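PDB 1G63: epidermin decarboxylase from Staphylococcus epidermidis, which catalyses the FMN-dependent oxidative decarboxylation of the C-terminal cysteine residue of the epidermin precursor, leaving a carbon-carbon double bond. Local coordinates for residues F36-K41 and C95-T100; N55-I60 and I68-N73. All blocks are in the same frame, centred on the assembly; numbering follows the deposited sequence.

Contact 1. Residues F36-K41 and C95-T100; sequences FSPSSK and CDNLLT. With FMN (flavin mononucleotide), chain N; FMN (flavin mononucleotide), chain M.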
ATOM      1  N   PHE B  36     -12.074  14.854 -19.139  1.00 26.03           N
ATOM      2  CA  PHE B  36     -12.153  15.636 -17.901  1.00 24.13           C
ATOM      3  C   PHE B  36     -10.820  16.179 -17.403  1.00 23.56           C
ATOM      4  O   PHE B  36      -9.752  15.663 -17.728  1.00 21.28           O
ATOM      5  CB  PHE B  36     -12.760  14.799 -16.765  1.00 25.33           C
ATOM      6  CG  PHE B  36     -14.203  14.418 -16.975  1.00 27.49           C
ATOM      7  CD1 PHE B  36     -14.538  13.271 -17.686  1.00 28.33           C
ATOM      8  CD2 PHE B  36     -15.231  15.205 -16.448  1.00 26.13           C
ATOM      9  CE1 PHE B  36     -15.882  12.902 -17.871  1.00 29.70           C
ATOM     10  CE2 PHE B  36     -16.570  14.848 -16.625  1.00 27.43           C
ATOM     11  CZ  PHE B  36     -16.898  13.694 -17.336  1.00 27.39           C
ATOM     12  N   SER B  37     -10.894  17.236 -16.604  1.00 23.91           N
ATOM     13  CA  SER B  37      -9.702  17.811 -16.008  1.00 23.61           C
ATOM     14  C   SER B  37      -9.474  16.987 -14.733  1.00 23.66           C
ATOM     15  O   SER B  37     -10.420  16.485 -14.131  1.00 24.35           O
ATOM     16  CB  SER B  37      -9.933  19.278 -15.647  1.00 22.71           C
ATOM     17  OG  SER B  37     -10.781  19.414 -14.520  1.00 24.95           O
ATOM     18  N   PRO B  38      -8.216  16.819 -14.316  1.00 24.71           N
ATOM     19  CA  PRO B  38      -7.929  16.044 -13.100  1.00 24.54           C
ATOM     20  C   PRO B  38      -8.806  16.421 -11.904  1.00 25.19           C
ATOM     21  O   PRO B  38      -9.335  15.550 -11.210  1.00 26.59           O
ATOM     22  CB  PRO B  38      -6.454  16.341 -12.845  1.00 21.11           C
ATOM     23  CG  PRO B  38      -5.917  16.469 -14.242  1.00 23.30           C
ATOM     24  CD  PRO B  38      -6.971  17.303 -14.941  1.00 23.67           C
ATOM     25  N   SER B  39      -8.973  17.717 -11.672  1.00 25.90           N
ATOM     26  CA  SER B  39      -9.770  18.182 -10.544  1.00 27.50           C
ATOM     27  C   SER B  39     -11.257  17.863 -10.615  1.00 28.87           C
ATOM     28  O   SER B  39     -11.914  17.719  -9.580  1.00 29.78           O
ATOM     29  CB  SER B  39      -9.603  19.687 -10.356  1.00 26.13           C
ATOM     30  OG  SER B  39      -8.278  20.001 -10.005  1.00 27.74           O
ATOM     31  N   SER B  40     -11.799  17.759 -11.817  1.00 29.08           N
ATOM     32  CA  SER B  40     -13.221  17.481 -11.936  1.00 31.05           C
ATOM     33  C   SER B  40     -13.558  16.080 -11.419  1.00 31.61           C
ATOM     34  O   SER B  40     -14.706  15.774 -11.114  1.00 31.55           O
ATOM     35  CB  SER B  40     -13.682  17.675 -13.390  1.00 29.22           C
ATOM     36  OG  SER B  40     -12.929  16.882 -14.280  1.00 30.30           O
ATOM     37  N   LYS B  41     -12.544  15.236 -11.291  1.00 34.92           N
ATOM     38  CA  LYS B  41     -12.746  13.874 -10.805  1.00 36.04           C
ATOM     39  C   LYS B  41     -13.083  13.829  -9.315  1.00 36.44           C
ATOM     40  O   LYS B  41     -13.432  12.779  -8.779  1.00 37.02           O
ATOM     41  CB  LYS B  41     -11.512  13.030 -11.123  1.00 36.46           C
ATOM     42  CG  LYS B  41     -11.232  12.996 -12.628  1.00 39.71           C
ATOM     43  CD  LYS B  41      -9.902  12.353 -12.991  1.00 42.36           C
ATOM     44  CE  LYS B  41      -9.660  12.437 -14.508  1.00 43.28           C
ATOM     45  NZ  LYS B  41      -8.323  11.922 -14.918  1.00 41.32           N
ATOM     46  N   CYS B  95      -0.640  24.342 -20.936  1.00 22.72           N
ATOM     47  CA  CYS B  95      -1.232  23.042 -21.184  1.00 23.17           C
ATOM     48  C   CYS B  95      -0.545  21.958 -20.356  1.00 23.42           C
ATOM     49  O   CYS B  95       0.198  21.130 -20.885  1.00 24.27           O
ATOM     50  CB  CYS B  95      -1.168  22.722 -22.686  1.00 21.47           C
ATOM     51  SG  CYS B  95       0.360  23.245 -23.496  1.00 24.36           S
ATOM     52  N   ASP B  96      -0.823  21.960 -19.053  1.00 23.23           N
ATOM     53  CA  ASP B  96      -0.214  21.005 -18.131  1.00 23.31           C
ATOM     54  C   ASP B  96      -1.012  19.728 -17.827  1.00 24.39           C
ATOM     55  O   ASP B  96      -0.642  18.963 -16.937  1.00 24.58           O
ATOM     56  CB  ASP B  96       0.176  21.708 -16.822  1.00 23.02           C
ATOM     57  CG  ASP B  96      -0.990  22.427 -16.163  1.00 23.65           C
ATOM     58  OD1 ASP B  96      -2.148  22.295 -16.621  1.00 25.27           O
ATOM     59  OD2 ASP B  96      -0.741  23.123 -15.166  1.00 26.32           O
ATOM     60  N   ASN B  97      -2.107  19.510 -18.551  1.00 23.88           N
ATOM     61  CA  ASN B  97      -2.900  18.289 -18.420  1.00 23.46           C
ATOM     62  C   ASN B  97      -3.467  17.993 -19.817  1.00 23.43           C
ATOM     63  O   ASN B  97      -3.393  18.843 -20.700  1.00 24.28           O
ATOM     64  CB  ASN B  97      -4.013  18.421 -17.356  1.00 20.89           C
ATOM     65  CG  ASN B  97      -4.957  19.579 -17.611  1.00 21.16           C
ATOM     66  OD1 ASN B  97      -5.335  19.851 -18.754  1.00 20.50           O
ATOM     67  ND2 ASN B  97      -5.361  20.261 -16.537  1.00 16.56           N
ATOM     68  N   LEU B  98      -4.013  16.800 -20.029  1.00 23.59           N
ATOM     69  CA  LEU B  98      -4.531  16.436 -21.345  1.00 25.39           C
ATOM     70  C   LEU B  98      -5.590  17.381 -21.899  1.00 25.98           C
ATOM     71  O   LEU B  98      -5.486  17.822 -23.047  1.00 26.60           O
ATOM     72  CB  LEU B  98      -5.079  14.999 -21.341  1.00 24.03           C
ATOM     73  CG  LEU B  98      -5.596  14.477 -22.697  1.00 26.46           C
ATOM     74  CD1 LEU B  98      -4.494  14.530 -23.743  1.00 23.16           C
ATOM     75  CD2 LEU B  98      -6.110  13.047 -22.551  1.00 25.56           C
ATOM     76  N   LEU B  99      -6.599  17.694 -21.092  1.00 25.94           N
ATOM     77  CA  LEU B  99      -7.679  18.578 -21.527  1.00 26.53           C
ATOM     78  C   LEU B  99      -7.135  19.898 -22.056  1.00 27.03           C
ATOM     79  O   LEU B  99      -7.447  20.350 -23.156  1.00 27.69           O
ATOM     80  CB  LEU B  99      -8.633  18.861 -20.365  1.00 23.25           C
ATOM     81  CG  LEU B  99      -9.819  19.800 -20.627  1.00 24.27           C
ATOM     82  CD1 LEU B  99     -10.949  19.485 -19.648  1.00 23.34           C
ATOM     83  CD2 LEU B  99      -9.388  21.265 -20.495  1.00 22.02           C
ATOM     84  N   THR B 100      -6.298  20.502 -21.245  1.00 27.28           N
ATOM     85  CA  THR B 100      -5.714  21.774 -21.557  1.00 27.69           C
ATOM     86  C   THR B 100      -4.737  21.685 -22.759  1.00 28.17           C
ATOM     87  O   THR B 100      -4.584  22.641 -23.526  1.00 25.81           O
ATOM     88  CB  THR B 100      -5.091  22.307 -20.253  1.00 26.64           C
ATOM     89  OG1 THR B 100      -5.211  23.722 -20.212  1.00 31.53           O
ATOM     90  CG2 THR B 100      -3.672  21.895 -20.121  1.00 26.02           C
TER
HETATM   91  N1  FMN N 501     -14.368  27.056 -10.313  1.00 30.19           N
HETATM   92  C2  FMN N 501     -15.028  27.613 -11.376  1.00 30.16           C
HETATM   93  O2  FMN N 501     -14.485  28.226 -12.250  1.00 31.08           O
HETATM   94  N3  FMN N 501     -16.453  27.466 -11.458  1.00 29.52           N
HETATM   95  C4  FMN N 501     -17.224  26.814 -10.558  1.00 29.68           C
HETATM   96  O4  FMN N 501     -18.455  26.768 -10.705  1.00 30.20           O
HETATM   97  C4A FMN N 501     -16.521  26.242  -9.403  1.00 30.21           C
HETATM   98  N5  FMN N 501     -17.178  25.542  -8.485  1.00 32.71           N
HETATM   99  C5A FMN N 501     -16.480  24.874  -7.519  1.00 31.73           C
HETATM  100  C6  FMN N 501     -17.188  24.015  -6.569  1.00 32.44           C
HETATM  101  C7  FMN N 501     -16.576  23.429  -5.499  1.00 32.15           C
HETATM  102  C7M FMN N 501     -17.354  22.524  -4.531  1.00 30.77           C
HETATM  103  C8  FMN N 501     -15.101  23.455  -5.418  1.00 31.77           C
HETATM  104  C8M FMN N 501     -14.359  22.710  -4.335  1.00 31.13           C
HETATM  105  C9  FMN N 501     -14.416  24.290  -6.295  1.00 29.69           C
HETATM  106  C9A FMN N 501     -15.040  25.000  -7.340  1.00 30.45           C
HETATM  107  N10 FMN N 501     -14.378  25.850  -8.279  1.00 27.80           N
HETATM  108  C10 FMN N 501     -15.041  26.397  -9.371  1.00 28.94           C
HETATM  109  C1' FMN N 501     -12.920  26.020  -8.196  1.00 25.95           C
HETATM  110  C2' FMN N 501     -12.230  25.019  -9.157  1.00 23.53           C
HETATM  111  O2' FMN N 501     -12.550  23.647  -8.917  1.00 23.94           O
HETATM  112  C3' FMN N 501     -10.714  25.183  -9.081  1.00 22.46           C
HETATM  113  O3' FMN N 501     -10.350  26.531  -9.524  1.00 19.97           O
HETATM  114  C4' FMN N 501      -9.900  24.173  -9.877  1.00 23.26           C
HETATM  115  O4' FMN N 501      -8.486  24.296  -9.584  1.00 22.15           O
HETATM  116  C5' FMN N 501     -10.112  24.237 -11.382  1.00 24.06           C
HETATM  117  O5' FMN N 501      -9.399  23.168 -12.039  1.00 25.55           O
HETATM  118  P   FMN N 501      -9.660  22.746 -13.546  1.00 21.73           P
HETATM  119  O1P FMN N 501      -9.451  23.966 -14.387  1.00 24.48           O
HETATM  120  O2P FMN N 501     -11.025  22.178 -13.631  1.00 25.14           O
HETATM  121  O3P FMN N 501      -8.575  21.643 -13.825  1.00 25.23           O
HETATM  122  N1  FMN M 500       4.042  18.451 -26.167  1.00 30.56           N
HETATM  123  C2  FMN M 500       4.959  19.218 -26.844  1.00 27.78           C
HETATM  124  O2  FMN M 500       5.109  20.394 -26.682  1.00 25.78           O
HETATM  125  N3  FMN M 500       5.789  18.586 -27.810  1.00 28.43           N
HETATM  126  C4  FMN M 500       5.760  17.276 -28.137  1.00 29.50           C
HETATM  127  O4  FMN M 500       6.509  16.842 -29.018  1.00 30.59           O
HETATM  128  C4A FMN M 500       4.759  16.455 -27.439  1.00 29.88           C
HETATM  129  N5  FMN M 500       4.677  15.148 -27.653  1.00 30.74           N
HETATM  130  C5A FMN M 500       3.860  14.394 -26.871  1.00 31.34           C
HETATM  131  C6  FMN M 500       3.841  12.941 -27.030  1.00 33.06           C
HETATM  132  C7  FMN M 500       2.948  12.129 -26.376  1.00 33.98           C
HETATM  133  C7M FMN M 500       2.972  10.600 -26.560  1.00 35.03           C
HETATM  134  C8  FMN M 500       2.129  12.700 -25.288  1.00 33.05           C
HETATM  135  C8M FMN M 500       1.236  11.832 -24.441  1.00 32.36           C
HETATM  136  C9  FMN M 500       2.115  14.087 -25.145  1.00 30.85           C
HETATM  137  C9A FMN M 500       2.943  14.955 -25.889  1.00 30.12           C
HETATM  138  N10 FMN M 500       2.984  16.373 -25.758  1.00 28.41           N
HETATM  139  C10 FMN M 500       3.928  17.143 -26.422  1.00 28.48           C
HETATM  140  C1' FMN M 500       2.116  17.039 -24.764  1.00 26.13           C
HETATM  141  C2' FMN M 500       2.901  17.246 -23.448  1.00 24.43           C
HETATM  142  O2' FMN M 500       3.418  16.040 -22.868  1.00 25.78           O
HETATM  143  C3' FMN M 500       2.013  17.928 -22.411  1.00 22.38           C
HETATM  144  O3' FMN M 500       1.614  19.235 -22.907  1.00 21.95           O
HETATM  145  C4' FMN M 500       2.620  18.104 -21.026  1.00 22.63           C
HETATM  146  O4' FMN M 500       1.625  18.582 -20.092  1.00 20.67           O
HETATM  147  C5' FMN M 500       3.836  19.014 -20.979  1.00 22.78           C
HETATM  148  O5' FMN M 500       4.411  19.022 -19.661  1.00 24.52           O
HETATM  149  P   FMN M 500       5.852  19.568 -19.335  1.00 24.22           P
HETATM  150  O1P FMN M 500       5.891  20.967 -19.808  1.00 26.99           O
HETATM  151  O2P FMN M 500       6.872  18.690 -19.988  1.00 26.79           O
HETATM  152  O3P FMN M 500       5.965  19.462 -17.767  1.00 23.74           O
HETATM  153  O   HOH W   1      -7.079  16.757 -18.386  1.00 15.65           O
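L99 meets S37 where the loop after strand 32-36 turns beside a flavin phosphate. The leucine CG points toward the other segment (chi1 179°), and CD1 is the branch that reaches it, 3.8 Å from S37 N and 4.0 Å from F36 C. A branched aliphatic side chain suits this place, since it packs on the end of the strand while also touching L35, C8 and T86. S37 can be followed outward. Its CB rests 4.1 Å from L99 CD1 and also lies 3.3 Å from O3P of FMN chain N. One bond further, OG, held between backbone N and carbonyl carbon (chi1 73°), donates to O2P of that flavin over 2.9 Å. Inside the turn S40 N bonds to S37 O and also approaches S37 OG weakly; the S40 hydroxyl is a second donor to S37 O, but doubtful because the modelled distance is too short. A small hydroxyl such as that of S37 fits so close to the phosphate. A water ties the backbones together, donating to F36 O at 3.0 Å and accepting from L99 N at 2.9 Å. At the exposed margin P38 CD lies 3.7 Å from N97 ND2. N97 is the N-cap of helix 98-105, its OD1 accepting from T100 N, although OD1 is crowded in the model and its place is less certain. Before it, C95 O accepts from O4' and O3' of FMN chain M, a flavin also hydrogen-bonded by S37 of a neighbouring subunit. Apolar packing and one shared water therefore join two polar ends, each serving a different flavin, consistent with FMN sites built between subunits.

Contact 2. Residues N55-I60 and I68-N73; sequences NLYDEI and INIVEN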
ATOM      1  N   ASN B  55     -17.109   7.808 -26.388  1.00 36.17           N
ATOM      2  CA  ASN B  55     -15.761   7.545 -25.909  1.00 35.61           C
ATOM      3  C   ASN B  55     -15.355   8.482 -24.781  1.00 36.07           C
ATOM      4  O   ASN B  55     -15.696   9.666 -24.784  1.00 35.96           O
ATOM      5  CB  ASN B  55     -14.730   7.691 -27.028  1.00 34.28           C
ATOM      6  CG  ASN B  55     -15.026   6.820 -28.214  1.00 34.32           C
ATOM      7  OD1 ASN B  55     -15.795   7.198 -29.094  1.00 36.96           O
ATOM      8  ND2 ASN B  55     -14.422   5.639 -28.247  1.00 33.22           N
ATOM      9  N   LEU B  56     -14.619   7.936 -23.819  1.00 35.90           N
ATOM     10  CA  LEU B  56     -14.116   8.704 -22.691  1.00 35.37           C
ATOM     11  C   LEU B  56     -12.592   8.677 -22.752  1.00 34.88           C
ATOM     12  O   LEU B  56     -11.991   7.604 -22.744  1.00 34.91           O
ATOM     13  CB  LEU B  56     -14.576   8.088 -21.366  1.00 35.61           C
ATOM     14  CG  LEU B  56     -13.841   8.570 -20.103  1.00 35.64           C
ATOM     15  CD1 LEU B  56     -14.070  10.052 -19.871  1.00 34.49           C
ATOM     16  CD2 LEU B  56     -14.328   7.771 -18.915  1.00 36.82           C
ATOM     17  N   TYR B  57     -11.973   9.849 -22.828  1.00 33.65           N
ATOM     18  CA  TYR B  57     -10.520   9.919 -22.864  1.00 35.19           C
ATOM     19  C   TYR B  57     -10.012  10.089 -21.436  1.00 36.48           C
ATOM     20  O   TYR B  57     -10.256  11.111 -20.797  1.00 38.42           O
ATOM     21  CB  TYR B  57     -10.065  11.083 -23.742  1.00 33.67           C
ATOM     22  CG  TYR B  57     -10.512  10.953 -25.179  1.00 34.03           C
ATOM     23  CD1 TYR B  57     -11.494  11.792 -25.702  1.00 34.16           C
ATOM     24  CD2 TYR B  57      -9.968   9.977 -26.010  1.00 33.01           C
ATOM     25  CE1 TYR B  57     -11.924  11.664 -27.013  1.00 34.72           C
ATOM     26  CE2 TYR B  57     -10.390   9.836 -27.323  1.00 35.05           C
ATOM     27  CZ  TYR B  57     -11.367  10.683 -27.823  1.00 36.84           C
ATOM     28  OH  TYR B  57     -11.777  10.557 -29.132  1.00 36.18           O
ATOM     29  N   ASP B  58      -9.316   9.072 -20.938  1.00 37.90           N
ATOM     30  CA  ASP B  58      -8.790   9.067 -19.575  1.00 38.23           C
ATOM     31  C   ASP B  58      -7.262   9.041 -19.584  1.00 37.43           C
ATOM     32  O   ASP B  58      -6.657   8.024 -19.917  1.00 36.37           O
ATOM     33  CB  ASP B  58      -9.342   7.841 -18.838  1.00 39.31           C
ATOM     34  CG  ASP B  58      -8.960   7.805 -17.369  1.00 42.03           C
ATOM     35  OD1 ASP B  58      -9.425   6.876 -16.676  1.00 44.60           O
ATOM     36  OD2 ASP B  58      -8.204   8.684 -16.901  1.00 42.59           O
ATOM     37  N   GLU B  59      -6.644  10.159 -19.212  1.00 37.87           N
ATOM     38  CA  GLU B  59      -5.183  10.253 -19.202  1.00 39.30           C
ATOM     39  C   GLU B  59      -4.503   9.447 -18.080  1.00 40.25           C
ATOM     40  O   GLU B  59      -3.287   9.239 -18.112  1.00 39.75           O
ATOM     41  CB  GLU B  59      -4.753  11.722 -19.121  1.00 37.80           C
ATOM     42  CG  GLU B  59      -5.115  12.408 -17.824  1.00 38.22           C
ATOM     43  CD  GLU B  59      -4.883  13.902 -17.874  1.00 39.35           C
ATOM     44  OE1 GLU B  59      -3.730  14.336 -18.077  1.00 39.18           O
ATOM     45  OE2 GLU B  59      -5.865  14.651 -17.712  1.00 41.13           O
ATOM     46  N   ILE B  60      -5.272   9.000 -17.089  1.00 40.39           N
ATOM     47  CA  ILE B  60      -4.697   8.209 -16.012  1.00 41.03           C
ATOM     48  C   ILE B  60      -4.612   6.771 -16.491  1.00 42.28           C
ATOM     49  O   ILE B  60      -3.599   6.099 -16.296  1.00 41.60           O
ATOM     50  CB  ILE B  60      -5.554   8.263 -14.739  1.00 41.40           C
ATOM     51  CG1 ILE B  60      -5.473   9.656 -14.119  1.00 41.37           C
ATOM     52  CG2 ILE B  60      -5.067   7.224 -13.746  1.00 40.44           C
ATOM     53  CD1 ILE B  60      -6.383   9.840 -12.928  1.00 42.99           C
ATOM     54  N   ILE B  68      -3.108  15.066 -30.575  1.00 36.67           N
ATOM     55  CA  ILE B  68      -3.235  15.534 -31.949  1.00 37.53           C
ATOM     56  C   ILE B  68      -4.354  14.773 -32.654  1.00 36.68           C
ATOM     57  O   ILE B  68      -5.189  15.365 -33.334  1.00 35.77           O
ATOM     58  CB  ILE B  68      -1.919  15.346 -32.713  1.00 38.82           C
ATOM     59  CG1 ILE B  68      -0.838  16.218 -32.066  1.00 39.27           C
ATOM     60  CG2 ILE B  68      -2.100  15.721 -34.174  1.00 37.55           C
ATOM     61  CD1 ILE B  68       0.565  15.815 -32.439  1.00 43.26           C
ATOM     62  N   ASN B  69      -4.370  13.458 -32.478  1.00 36.56           N
ATOM     63  CA  ASN B  69      -5.401  12.622 -33.068  1.00 37.66           C
ATOM     64  C   ASN B  69      -6.760  12.967 -32.479  1.00 36.62           C
ATOM     65  O   ASN B  69      -7.761  12.989 -33.193  1.00 36.92           O
ATOM     66  CB  ASN B  69      -5.096  11.148 -32.822  1.00 39.77           C
ATOM     67  CG  ASN B  69      -3.940  10.648 -33.664  1.00 43.10           C
ATOM     68  OD1 ASN B  69      -3.440   9.543 -33.451  1.00 44.37           O
ATOM     69  ND2 ASN B  69      -3.515  11.458 -34.639  1.00 42.23           N
ATOM     70  N   ILE B  70      -6.796  13.231 -31.177  1.00 34.94           N
ATOM     71  CA  ILE B  70      -8.047  13.587 -30.525  1.00 33.73           C
ATOM     72  C   ILE B  70      -8.632  14.832 -31.197  1.00 34.00           C
ATOM     73  O   ILE B  70      -9.820  14.887 -31.495  1.00 32.59           O
ATOM     74  CB  ILE B  70      -7.831  13.849 -29.012  1.00 34.52           C
ATOM     75  CG1 ILE B  70      -7.451  12.535 -28.320  1.00 34.57           C
ATOM     76  CG2 ILE B  70      -9.097  14.434 -28.383  1.00 31.81           C
ATOM     77  CD1 ILE B  70      -7.143  12.667 -26.836  1.00 33.66           C
ATOM     78  N   VAL B  71      -7.782  15.819 -31.459  1.00 34.33           N
ATOM     79  CA  VAL B  71      -8.218  17.049 -32.089  1.00 34.63           C
ATOM     80  C   VAL B  71      -8.675  16.845 -33.537  1.00 36.69           C
ATOM     81  O   VAL B  71      -9.694  17.396 -33.953  1.00 34.41           O
ATOM     82  CB  VAL B  71      -7.097  18.113 -32.037  1.00 34.38           C
ATOM     83  CG1 VAL B  71      -7.463  19.318 -32.909  1.00 31.38           C
ATOM     84  CG2 VAL B  71      -6.881  18.555 -30.584  1.00 32.92           C
ATOM     85  N   GLU B  72      -7.928  16.053 -34.300  1.00 38.84           N
ATOM     86  CA  GLU B  72      -8.284  15.797 -35.694  1.00 41.31           C
ATOM     87  C   GLU B  72      -9.570  14.982 -35.799  1.00 41.38           C
ATOM     88  O   GLU B  72     -10.296  15.081 -36.786  1.00 41.49           O
ATOM     89  CB  GLU B  72      -7.153  15.057 -36.416  1.00 43.93           C
ATOM     90  CG  GLU B  72      -5.816  15.782 -36.369  1.00 50.07           C
ATOM     91  CD  GLU B  72      -4.726  15.088 -37.175  1.00 53.33           C
ATOM     92  OE1 GLU B  72      -4.572  13.848 -37.038  1.00 54.60           O
ATOM     93  OE2 GLU B  72      -4.018  15.792 -37.935  1.00 53.58           O
ATOM     94  N   ASN B  73      -9.855  14.192 -34.768  1.00 40.13           N
ATOM     95  CA  ASN B  73     -11.040  13.346 -34.738  1.00 39.40           C
ATOM     96  C   ASN B  73     -12.331  14.097 -34.428  1.00 38.55           C
ATOM     97  O   ASN B  73     -13.410  13.513 -34.450  1.00 38.78           O
ATOM     98  CB  ASN B  73     -10.853  12.232 -33.706  1.00 41.37           C
ATOM     99  CG  ASN B  73     -11.987  11.223 -33.722  1.00 44.12           C
ATOM    100  OD1 ASN B  73     -12.388  10.698 -32.673  1.00 43.99           O
ATOM    101  ND2 ASN B  73     -12.503  10.930 -34.916  1.00 44.09           N
TER
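The crossover of this Rossmann-like fold brings Y57, on edge strand 56-57, against I70 of helix 67-72, which lies on the way from that strand to strand 76-82. I70 occupies one face of the tyrosine ring. Its CD1 is 4.2 Å from the ring centroid and 20° off the normal, a CH-pi contact displaced toward the rim, nearest CD2 at 4.0 Å. The rest of the isoleucine follows the ring outward: CG1 lies 4.1 Å from CE2 and CG2 lies 4.2 Å from CE1. CD1 gets this far over the face because it is anti to CA about the CB-CG1 bond (chi2 177°), and the two side chains run past each other in opposite senses. Beta-branched isoleucine suits the spot, offering three carbons to a flat partner while its body also touches L6 of strand 5-9. A tyrosine suits the place: its flat ring packs on L35 and L6 while its hydroxyl reaches the polar side chain of N73. There the OH comes beside the amide, whose plane stands 89° to the ring. Next along the chain, D58 forms an Asx turn, OD2 accepting from I60 N at 3.0 Å and being met from above the carboxylate plane. H67, the active-site residue, begins the same helix, and its side chain is about 5 Å from that of I70. Since the contact is dispersive and CH-pi, with polar groups kept to its margin, it joins this short helix to the edge strand and the neighbouring strands by shape and dispersion, beside the catalytic histidine.

Contact 1 is the more buried and sits nearer the centre of the chain; contact 2 is partly buried at the edge of the parallel sheet. Each sets a helix against the chain of the parallel sheet: the loop leaving strand 32-36 in one, edge strand 56-57 in the other. They meet directly, as E59 OE1 probably accepts a hydrogen bond from L98 N (3.2 Å), tying the loop after the edge strand to the start of helix 98-105. Contact 1 mixes leucine packing with water and flavin bonds, whereas contact 2 relies on an aromatic face and lacks flavin ligands. Both also touch a neighbouring subunit.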